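Local coordinates for F-BAR domain only protein 1 (Danio rerio, PDB 5JP2) that binds a peptide of Eps15 through its mu homology domain and may act in an early step of clathrin-mediated endocytosis, at residues E15-A21 / R265-V271; L47-A53 / S124-L130. One frame throughout, in Å; residues are numbered along the deposited sequence. Where two conformers were deposited one is given.

Interaction 1 of 2, residues E15-A21 / R265-V271; sequences ESWPVAA and RYRMSLV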
ATOM      1  N   GLU B  15     -33.780  -7.222  -0.370  1.00 79.77           N
ATOM      2  CA  GLU B  15     -32.633  -7.802   0.318  1.00 82.57           C
ATOM      3  C   GLU B  15     -31.503  -6.785   0.439  1.00 70.73           C
ATOM      4  O   GLU B  15     -31.353  -5.891  -0.393  1.00 70.85           O
ATOM      5  CB  GLU B  15     -32.134  -9.060  -0.399  1.00 65.81           C
ATOM      6  CG  GLU B  15     -31.951  -8.932  -1.888  1.00 74.39           C
ATOM      7  CD  GLU B  15     -31.229 -10.127  -2.491  1.00 74.51           C
ATOM      8  OE1 GLU B  15     -30.501 -10.818  -1.756  1.00 63.48           O
ATOM      9  OE2 GLU B  15     -31.385 -10.380  -3.702  1.00 76.43           O
ATOM     10  N   SER B  16     -30.725  -6.911   1.514  1.00 78.17           N
ATOM     11  CA  SER B  16     -29.574  -6.037   1.725  1.00 70.87           C
ATOM     12  C   SER B  16     -28.531  -6.264   0.642  1.00 55.28           C
ATOM     13  O   SER B  16     -28.227  -7.403   0.288  1.00 50.28           O
ATOM     14  CB  SER B  16     -28.962  -6.287   3.100  1.00 69.47           C
ATOM     15  OG  SER B  16     -28.136  -5.205   3.481  1.00 79.70           O
ATOM     16  N   TRP B  17     -27.975  -5.181   0.126  0.50 65.51           N
ATOM     17  CA  TRP B  17     -27.140  -5.309  -1.060  0.50 56.20           C
ATOM     18  C   TRP B  17     -25.665  -5.243  -0.701  0.50 49.65           C
ATOM     19  O   TRP B  17     -25.273  -4.415   0.133  0.50 42.34           O
ATOM     20  CB  TRP B  17     -27.484  -4.211  -2.056  0.50 63.84           C
ATOM     21  CG  TRP B  17     -28.935  -4.172  -2.413  0.50 71.63           C
ATOM     22  CD1 TRP B  17     -29.681  -5.198  -2.915  0.50 72.82           C
ATOM     23  CD2 TRP B  17     -29.817  -3.048  -2.312  0.50 70.79           C
ATOM     24  NE1 TRP B  17     -30.972  -4.784  -3.126  0.50 73.35           N
ATOM     25  CE2 TRP B  17     -31.080  -3.467  -2.766  0.50 75.05           C
ATOM     26  CE3 TRP B  17     -29.661  -1.731  -1.882  0.50 63.71           C
ATOM     27  CZ2 TRP B  17     -32.178  -2.615  -2.804  0.50 82.01           C
ATOM     28  CZ3 TRP B  17     -30.752  -0.889  -1.920  0.50 62.63           C
ATOM     29  CH2 TRP B  17     -31.993  -1.332  -2.375  0.50 69.03           C
ATOM     30  N   PRO B  18     -24.825  -6.088  -1.297  1.00 41.77           N
ATOM     31  CA  PRO B  18     -23.402  -6.090  -0.944  1.00 43.30           C
ATOM     32  C   PRO B  18     -22.568  -5.121  -1.769  1.00 35.91           C
ATOM     33  O   PRO B  18     -22.775  -4.958  -2.972  1.00 36.02           O
ATOM     34  CB  PRO B  18     -22.990  -7.533  -1.242  1.00 32.05           C
ATOM     35  CG  PRO B  18     -23.841  -7.888  -2.436  1.00 35.10           C
ATOM     36  CD  PRO B  18     -25.159  -7.185  -2.227  1.00 40.49           C
ATOM     37  N   VAL B  19     -21.579  -4.507  -1.111  1.00 36.71           N
ATOM     38  CA  VAL B  19     -20.498  -3.804  -1.790  1.00 30.72           C
ATOM     39  C   VAL B  19     -19.186  -4.252  -1.168  1.00 33.62           C
ATOM     40  O   VAL B  19     -19.155  -4.833  -0.085  1.00 46.89           O
ATOM     41  CB  VAL B  19     -20.626  -2.260  -1.725  1.00 31.27           C
ATOM     42  CG1 VAL B  19     -21.927  -1.791  -2.356  1.00 30.28           C
ATOM     43  CG2 VAL B  19     -20.495  -1.745  -0.309  1.00 23.92           C
ATOM     44  N   ALA B  20     -18.092  -3.981  -1.869  1.00 38.01           N
ATOM     45  CA  ALA B  20     -16.762  -4.305  -1.387  1.00 39.13           C
ATOM     46  C   ALA B  20     -15.833  -3.104  -1.535  1.00 35.58           C
ATOM     47  O   ALA B  20     -15.982  -2.296  -2.451  1.00 38.91           O
ATOM     48  CB  ALA B  20     -16.193  -5.504  -2.138  1.00 42.57           C
ATOM     49  N   ALA B  21     -14.869  -3.003  -0.623  1.00 34.93           N
ATOM     50  CA  ALA B  21     -13.907  -1.912  -0.585  1.00 26.38           C
ATOM     51  C   ALA B  21     -12.486  -2.451  -0.736  1.00 31.90           C
ATOM     52  O   ALA B  21     -12.212  -3.610  -0.426  1.00 35.35           O
ATOM     53  CB  ALA B  21     -14.020  -1.127   0.715  1.00 32.87           C
ATOM     54  N   ARG B 265     -28.713  -0.950   5.324  1.00 57.45           N
ATOM     55  CA  ARG B 265     -29.353  -1.232   4.044  1.00 49.11           C
ATOM     56  C   ARG B 265     -28.383  -1.865   3.069  1.00 42.28           C
ATOM     57  O   ARG B 265     -28.803  -2.567   2.146  1.00 48.18           O
ATOM     58  CB  ARG B 265     -29.927   0.046   3.446  1.00 64.00           C
ATOM     59  CG  ARG B 265     -30.910  -0.172   2.309  1.00 70.24           C
ATOM     60  CD  ARG B 265     -32.220  -0.788   2.803  1.00 93.68           C
ATOM     61  NE  ARG B 265     -33.073  -1.272   1.718  1.00 78.06           N
ATOM     62  CZ  ARG B 265     -32.812  -2.339   0.973  1.00 81.77           C
ATOM     63  NH1 ARG B 265     -31.710  -3.044   1.179  1.00 89.56           N
ATOM     64  NH2 ARG B 265     -33.652  -2.702   0.016  1.00 87.82           N
ATOM     65  N   TYR B 266     -27.096  -1.607   3.242  1.00 45.70           N
ATOM     66  CA  TYR B 266     -26.038  -2.225   2.472  1.00 33.50           C
ATOM     67  C   TYR B 266     -25.126  -2.950   3.444  1.00 33.03           C
ATOM     68  O   TYR B 266     -25.058  -2.612   4.626  1.00 42.32           O
ATOM     69  CB  TYR B 266     -25.248  -1.180   1.678  1.00 45.15           C
ATOM     70  CG  TYR B 266     -26.069  -0.397   0.680  1.00 32.71           C
ATOM     71  CD1 TYR B 266     -26.798   0.712   1.061  1.00 30.67           C
ATOM     72  CD2 TYR B 266     -26.083  -0.750  -0.648  1.00 40.57           C
ATOM     73  CE1 TYR B 266     -27.536   1.412   0.155  1.00 28.17           C
ATOM     74  CE2 TYR B 266     -26.812  -0.044  -1.559  1.00 29.42           C
ATOM     75  CZ  TYR B 266     -27.534   1.029  -1.152  1.00 26.13           C
ATOM     76  OH  TYR B 266     -28.270   1.718  -2.066  1.00 45.41           O
ATOM     77  N   ARG B 267     -24.418  -3.949   2.953  1.00 33.28           N
ATOM     78  CA  ARG B 267     -23.445  -4.625   3.789  1.00 37.77           C
ATOM     79  C   ARG B 267     -22.145  -4.793   3.025  1.00 35.51           C
ATOM     80  O   ARG B 267     -22.131  -4.919   1.803  1.00 28.50           O
ATOM     81  CB  ARG B 267     -23.966  -5.982   4.292  1.00 32.17           C
ATOM     82  CG  ARG B 267     -24.257  -6.960   3.210  1.00 39.05           C
ATOM     83  CD  ARG B 267     -24.878  -8.238   3.738  1.00 33.58           C
ATOM     84  NE  ARG B 267     -25.422  -8.965   2.609  1.00 31.63           N
ATOM     85  CZ  ARG B 267     -24.694  -9.661   1.758  1.00 30.27           C
ATOM     86  NH1 ARG B 267     -23.389  -9.768   1.930  1.00 39.74           N
ATOM     87  NH2 ARG B 267     -25.275 -10.248   0.739  1.00 33.68           N
ATOM     88  N   MET B 268     -21.051  -4.817   3.770  1.00 34.94           N
ATOM     89  CA  MET B 268     -19.727  -4.852   3.176  1.00 39.28           C
ATOM     90  C   MET B 268     -19.321  -6.299   2.998  1.00 45.69           C
ATOM     91  O   MET B 268     -19.049  -7.003   3.973  1.00 42.33           O
ATOM     92  CB  MET B 268     -18.712  -4.100   4.028  1.00 42.37           C
ATOM     93  CG  MET B 268     -17.379  -3.970   3.330  1.00 58.33           C
ATOM     94  SD  MET B 268     -17.238  -2.543   2.248  1.00 40.91           S
ATOM     95  CE  MET B 268     -17.021  -1.313   3.471  1.00 18.06           C
ATOM     96  N   SER B 269     -19.280  -6.744   1.743  0.50 60.94           N
ATOM     97  CA  SER B 269     -18.919  -8.121   1.453  0.50 62.41           C
ATOM     98  C   SER B 269     -17.493  -8.427   1.879  0.50 71.06           C
ATOM     99  O   SER B 269     -17.204  -9.551   2.303  0.50 75.05           O
ATOM    100  CB  SER B 269     -19.102  -8.402  -0.036  0.50 63.06           C
ATOM    101  OG  SER B 269     -18.641  -9.693  -0.365  0.50 69.68           O
ATOM    102  N   LEU B 270     -16.602  -7.442   1.800  1.00 66.43           N
ATOM    103  CA  LEU B 270     -15.180  -7.657   2.007  1.00 51.11           C
ATOM    104  C   LEU B 270     -14.454  -6.319   1.959  1.00 46.38           C
ATOM    105  O   LEU B 270     -14.870  -5.403   1.254  1.00 40.93           O
ATOM    106  CB  LEU B 270     -14.646  -8.590   0.919  1.00 48.07           C
ATOM    107  CG  LEU B 270     -13.192  -8.989   0.782  1.00 60.22           C
ATOM    108  CD1 LEU B 270     -13.143 -10.377   0.197  1.00 97.08           C
ATOM    109  CD2 LEU B 270     -12.533  -8.046  -0.155  1.00 66.08           C
ATOM    110  N   VAL B 271     -13.315  -6.251   2.641  1.00 40.52           N
ATOM    111  CA  VAL B 271     -12.421  -5.103   2.564  1.00 30.86           C
ATOM    112  C   VAL B 271     -11.026  -5.641   2.336  1.00 29.60           C
ATOM    113  O   VAL B 271     -10.421  -6.208   3.248  1.00 35.31           O
ATOM    114  CB  VAL B 271     -12.452  -4.230   3.819  1.00 33.34           C
ATOM    115  CG1 VAL B 271     -11.478  -3.093   3.664  1.00 44.90           C
ATOM    116  CG2 VAL B 271     -13.827  -3.676   4.025  1.00 42.27           C
TER
HETATM  117  O   HOH W   1     -28.127 -10.471  -0.177  1.00 61.61           O
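Arg265 lays its guanidinium over one face of the Trp17 indole. Two Trp17 conformers are modelled; this stack and the Tyr266 contact belong to the one given. The stack is a cation-pi contact: Arg265 CZ is 3.8 Å from the centroid of the six-membered ring, and the two planes are 28° apart. A bend at chi2 (69°) brings the guanidinium over the indole, where NH1 donates a nearly straight bond to Glu15 O at 3.3 Å, approaching from above the carbonyl plane. With an alanine in place of Arg265, Glu15 O is likely to lose this donor and the indole its cationic cover. At the edge of the indole, Trp17 CE3 meets Tyr266 CE2 at 3.3 Å. Ser12 O accepts from Trp17 NE1 and Pro66 O bonds Tyr266 OH.

On the opposite face of the sheet, the Arg267 guanidinium lies over Pro18 CB, 3.9 Å from NH1; a water joins its NH2 to Glu15 OE1 and Ser16 O, and outside this strand pair NH2 salt-bridges an acidic side chain of the bound peptide. Val19 N to Arg267 O, 3.0 Å, and similar bonds join the first and last strands of the mu homology domain in parallel. Ser269 is the extra residue of a beta bulge: Val19 pairs with Met268, but Ala21 with Val271.

Helix 55-61 packs on Trp17 and Tyr266, strand 258-261 covers Val19, Ala21 and Met268, and Val19 touches strand 39-52.

Interaction 2 of 2, residues L47-A53 / S124-L130; sequences LTMSFPA and SYYNVAL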
ATOM      1  N   LEU B  47      -8.686   4.531  -1.935  1.00 36.25           N
ATOM      2  CA  LEU B  47      -9.867   3.771  -1.542  1.00 29.74           C
ATOM      3  C   LEU B  47     -10.769   3.544  -2.744  1.00 26.22           C
ATOM      4  O   LEU B  47     -11.277   4.496  -3.331  1.00 31.89           O
ATOM      5  CB  LEU B  47     -10.639   4.487  -0.443  1.00 25.52           C
ATOM      6  CG  LEU B  47     -11.943   3.843   0.012  1.00 30.73           C
ATOM      7  CD1 LEU B  47     -11.718   2.481   0.617  1.00 28.55           C
ATOM      8  CD2 LEU B  47     -12.621   4.740   1.011  1.00 39.25           C
ATOM      9  N   THR B  48     -10.963   2.290  -3.103  1.00 24.91           N
ATOM     10  CA  THR B  48     -11.830   1.916  -4.202  1.00 24.30           C
ATOM     11  C   THR B  48     -13.023   1.139  -3.648  1.00 29.35           C
ATOM     12  O   THR B  48     -12.906   0.423  -2.656  1.00 29.22           O
ATOM     13  CB  THR B  48     -11.053   1.092  -5.235  1.00 27.32           C
ATOM     14  OG1 THR B  48     -10.098   1.931  -5.875  1.00 45.37           O
ATOM     15  CG2 THR B  48     -11.945   0.530  -6.283  1.00 29.03           C
ATOM     16  N   MET B  49     -14.190   1.313  -4.258  1.00 34.11           N
ATOM     17  CA  MET B  49     -15.347   0.515  -3.895  1.00 24.21           C
ATOM     18  C   MET B  49     -15.861  -0.222  -5.118  1.00 28.79           C
ATOM     19  O   MET B  49     -15.881   0.323  -6.219  1.00 36.69           O
ATOM     20  CB  MET B  49     -16.448   1.354  -3.280  1.00 29.02           C
ATOM     21  CG  MET B  49     -17.607   0.515  -2.820  1.00 39.05           C
ATOM     22  SD  MET B  49     -18.830   1.397  -1.880  1.00 44.22           S
ATOM     23  CE  MET B  49     -17.992   1.667  -0.349  1.00 28.88           C
ATOM     24  N   SER B  50     -16.246  -1.477  -4.917  1.00 35.34           N
ATOM     25  CA  SER B  50     -16.711  -2.347  -5.983  1.00 31.69           C
ATOM     26  C   SER B  50     -18.200  -2.643  -5.816  1.00 33.35           C
ATOM     27  O   SER B  50     -18.705  -2.747  -4.699  1.00 27.21           O
ATOM     28  CB  SER B  50     -15.907  -3.643  -5.992  1.00 30.99           C
ATOM     29  OG  SER B  50     -16.183  -4.394  -7.149  1.00 44.98           O
ATOM     30  N   PHE B  51     -18.900  -2.759  -6.941  1.00 32.27           N
ATOM     31  CA  PHE B  51     -20.332  -2.990  -6.972  1.00 32.07           C
ATOM     32  C   PHE B  51     -20.662  -4.205  -7.826  1.00 33.48           C
ATOM     33  O   PHE B  51     -20.131  -4.352  -8.926  1.00 34.92           O
ATOM     34  CB  PHE B  51     -21.089  -1.784  -7.532  1.00 39.13           C
ATOM     35  CG  PHE B  51     -21.044  -0.579  -6.659  1.00 28.15           C
ATOM     36  CD1 PHE B  51     -19.953   0.257  -6.661  1.00 27.83           C
ATOM     37  CD2 PHE B  51     -22.103  -0.274  -5.849  1.00 23.28           C
ATOM     38  CE1 PHE B  51     -19.927   1.357  -5.863  1.00 28.34           C
ATOM     39  CE2 PHE B  51     -22.072   0.818  -5.054  1.00 26.69           C
ATOM     40  CZ  PHE B  51     -20.980   1.638  -5.058  1.00 25.48           C
ATOM     41  N   PRO B  52     -21.578  -5.050  -7.374  1.00 40.17           N
ATOM     42  CA  PRO B  52     -21.941  -6.222  -8.173  1.00 39.53           C
ATOM     43  C   PRO B  52     -22.763  -5.802  -9.373  1.00 35.07           C
ATOM     44  O   PRO B  52     -23.574  -4.883  -9.294  1.00 43.58           O
ATOM     45  CB  PRO B  52     -22.755  -7.076  -7.199  1.00 34.10           C
ATOM     46  CG  PRO B  52     -23.263  -6.131  -6.195  1.00 39.60           C
ATOM     47  CD  PRO B  52     -22.244  -5.040  -6.064  1.00 34.82           C
ATOM     48  N   ALA B  53     -22.520  -6.459 -10.503  1.00 39.37           N
ATOM     49  CA  ALA B  53     -23.139  -6.021 -11.746  1.00 37.10           C
ATOM     50  C   ALA B  53     -24.649  -5.911 -11.604  1.00 41.99           C
ATOM     51  O   ALA B  53     -25.265  -4.984 -12.130  1.00 57.06           O
ATOM     52  CB  ALA B  53     -22.758  -6.957 -12.882  1.00 31.14           C
ATOM     53  N   SER B 124     -18.496  -8.767 -14.160  1.00 50.96           N
ATOM     54  CA  SER B 124     -19.436  -9.120 -13.109  1.00 49.96           C
ATOM     55  C   SER B 124     -19.415  -8.130 -11.958  1.00 50.13           C
ATOM     56  O   SER B 124     -20.272  -8.219 -11.074  1.00 39.99           O
ATOM     57  CB  SER B 124     -19.167 -10.543 -12.595  1.00 51.30           C
ATOM     58  OG  SER B 124     -17.839 -10.722 -12.159  1.00 57.29           O
ATOM     59  N   TYR B 125     -18.493  -7.164 -11.982  1.00 41.32           N
ATOM     60  CA  TYR B 125     -18.435  -6.104 -10.985  1.00 39.80           C
ATOM     61  C   TYR B 125     -17.807  -4.861 -11.593  1.00 40.51           C
ATOM     62  O   TYR B 125     -17.144  -4.918 -12.627  1.00 38.47           O
ATOM     63  CB  TYR B 125     -17.657  -6.535  -9.746  1.00 38.44           C
ATOM     64  CG  TYR B 125     -16.224  -6.867 -10.017  1.00 39.29           C
ATOM     65  CD1 TYR B 125     -15.865  -8.126 -10.453  1.00 38.74           C
ATOM     66  CD2 TYR B 125     -15.226  -5.932  -9.833  1.00 39.11           C
ATOM     67  CE1 TYR B 125     -14.567  -8.445 -10.701  1.00 52.90           C
ATOM     68  CE2 TYR B 125     -13.918  -6.244 -10.082  1.00 41.12           C
ATOM     69  CZ  TYR B 125     -13.594  -7.504 -10.512  1.00 47.97           C
ATOM     70  OH  TYR B 125     -12.290  -7.833 -10.764  1.00 71.94           O
ATOM     71  N   TYR B 126     -18.041  -3.725 -10.942  1.00 43.04           N
ATOM     72  CA  TYR B 126     -17.587  -2.432 -11.426  1.00 40.96           C
ATOM     73  C   TYR B 126     -16.950  -1.666 -10.281  1.00 36.45           C
ATOM     74  O   TYR B 126     -17.550  -1.534  -9.216  1.00 34.26           O
ATOM     75  CB  TYR B 126     -18.742  -1.632 -12.020  1.00 45.59           C
ATOM     76  CG  TYR B 126     -19.444  -2.372 -13.119  1.00 43.55           C
ATOM     77  CD1 TYR B 126     -18.772  -2.733 -14.269  1.00 43.82           C
ATOM     78  CD2 TYR B 126     -20.782  -2.720 -13.002  1.00 51.31           C
ATOM     79  CE1 TYR B 126     -19.408  -3.425 -15.276  1.00 55.49           C
ATOM     80  CE2 TYR B 126     -21.428  -3.414 -14.004  1.00 53.21           C
ATOM     81  CZ  TYR B 126     -20.735  -3.765 -15.141  1.00 60.50           C
ATOM     82  OH  TYR B 126     -21.368  -4.455 -16.150  1.00 63.92           O
ATOM     83  N   ASN B 127     -15.743  -1.166 -10.500  1.00 51.31           N
ATOM     84  CA  ASN B 127     -14.992  -0.479  -9.465  1.00 41.98           C
ATOM     85  C   ASN B 127     -15.170   1.027  -9.577  1.00 37.58           C
ATOM     86  O   ASN B 127     -15.262   1.572 -10.676  1.00 38.41           O
ATOM     87  CB  ASN B 127     -13.516  -0.836  -9.552  1.00 39.14           C
ATOM     88  CG  ASN B 127     -13.250  -2.259  -9.167  1.00 34.84           C
ATOM     89  OD1 ASN B 127     -13.934  -2.815  -8.324  1.00 47.37           O
ATOM     90  ND2 ASN B 127     -12.243  -2.854  -9.771  1.00 38.35           N
ATOM     91  N   VAL B 128     -15.219   1.689  -8.427  1.00 37.07           N
ATOM     92  CA  VAL B 128     -15.379   3.133  -8.327  1.00 25.30           C
ATOM     93  C   VAL B 128     -14.343   3.694  -7.362  1.00 31.72           C
ATOM     94  O   VAL B 128     -14.199   3.200  -6.244  1.00 38.55           O
ATOM     95  CB  VAL B 128     -16.792   3.492  -7.853  1.00 30.56           C
ATOM     96  CG1 VAL B 128     -16.919   4.958  -7.694  1.00 36.39           C
ATOM     97  CG2 VAL B 128     -17.802   2.970  -8.841  1.00 36.11           C
ATOM     98  N   ALA B 129     -13.697   4.784  -7.759  1.00 36.97           N
ATOM     99  CA  ALA B 129     -12.622   5.391  -6.984  1.00 35.88           C
ATOM    100  C   ALA B 129     -13.210   6.431  -6.048  1.00 29.76           C
ATOM    101  O   ALA B 129     -13.783   7.420  -6.495  1.00 52.97           O
ATOM    102  CB  ALA B 129     -11.580   6.007  -7.911  1.00 43.72           C
ATOM    103  N   LEU B 130     -13.129   6.177  -4.751  1.00 36.79           N
ATOM    104  CA  LEU B 130     -13.687   7.094  -3.771  1.00 26.84           C
ATOM    105  C   LEU B 130     -12.716   8.173  -3.296  1.00 33.63           C
ATOM    106  O   LEU B 130     -13.132   9.311  -3.066  1.00 45.31           O
ATOM    107  CB  LEU B 130     -14.214   6.307  -2.579  1.00 30.13           C
ATOM    108  CG  LEU B 130     -15.300   5.290  -2.927  1.00 35.67           C
ATOM    109  CD1 LEU B 130     -15.908   4.688  -1.681  1.00 37.60           C
ATOM    110  CD2 LEU B 130     -16.370   5.947  -3.753  1.00 41.14           C
TER
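Met49 N donates to Val128 O at 2.7 Å; the return bond, Val128 N to Met49 O, completes an antiparallel hydrogen-bonded pair. Phe51 and Tyr126 form the next such pair, with Phe51 N 2.9 Å from Tyr126 O. At the two ends of the contact, Leu47 O accepts from Leu130 N, and Ser124 O from Ala53 N.

Between these pairs Ser50 faces Asn127. The serine OG stands anti to its own nitrogen (chi1 -170°), which carries the hydroxyl across to donate to Asn127 OD1 at 3.0 Å. The same OG lies 3.2 Å from Tyr125 CD2, oblique to a ring whose far end leads away from 47-53. Two residues back, on the same face, Thr48 CG2 rests 3.9 Å from Asn127 CB.

The face with Met49, Phe51, Tyr126 and Val128 is largely apolar, though Tyr126 OH bonds weakly to Asn120 O. Val128 CG2 sits 4.0 Å from Phe51 CE1, meeting the ring obliquely, while Leu130 CD1 presses on Met49 CB at 3.7 Å. Tyr126 lays CE2 against the CA and CB of Ala53. Helix 106-119 packs over Phe51, Tyr126 and Val128, and Leu130 reaches Phe70 of strand 69-73.

The two faces of this antiparallel pair thus do different work: one is buried under a helix, the other meets the Eps15 peptide. Asn127 ND2 bonds to an acidic side chain of that peptide, and the Ser50 bond to OD1 is likely to help fix the amide in this rotation; Tyr125 OH and Ser124 OG also bond to acidic side chains of it, a polar row suited to a negatively charged ligand.

Interactions 1 and 2 are two joints of one mixed sheet, their centres about 11 Å apart, and strands 17-31 and 39-52 run side by side between them. The seam is direct: Ala20 O lies 2.6 Å from Ser50 N, probably a hydrogen bond, and Pro18 O packs 3.1 Å from Pro52 CD. Along the chain, 47-53 / 124-130 is nested within the loop closed by 15-21 / 265-271, which pairs the sheet's earliest and latest strands in sequence. Both contacts present one face to the Eps15 peptide: Ala20, Ser50 and Pro52 each pack on an aromatic side chain of it, while interaction 1 supplies an arginine and interaction 2 neutral donors to its acidic groups.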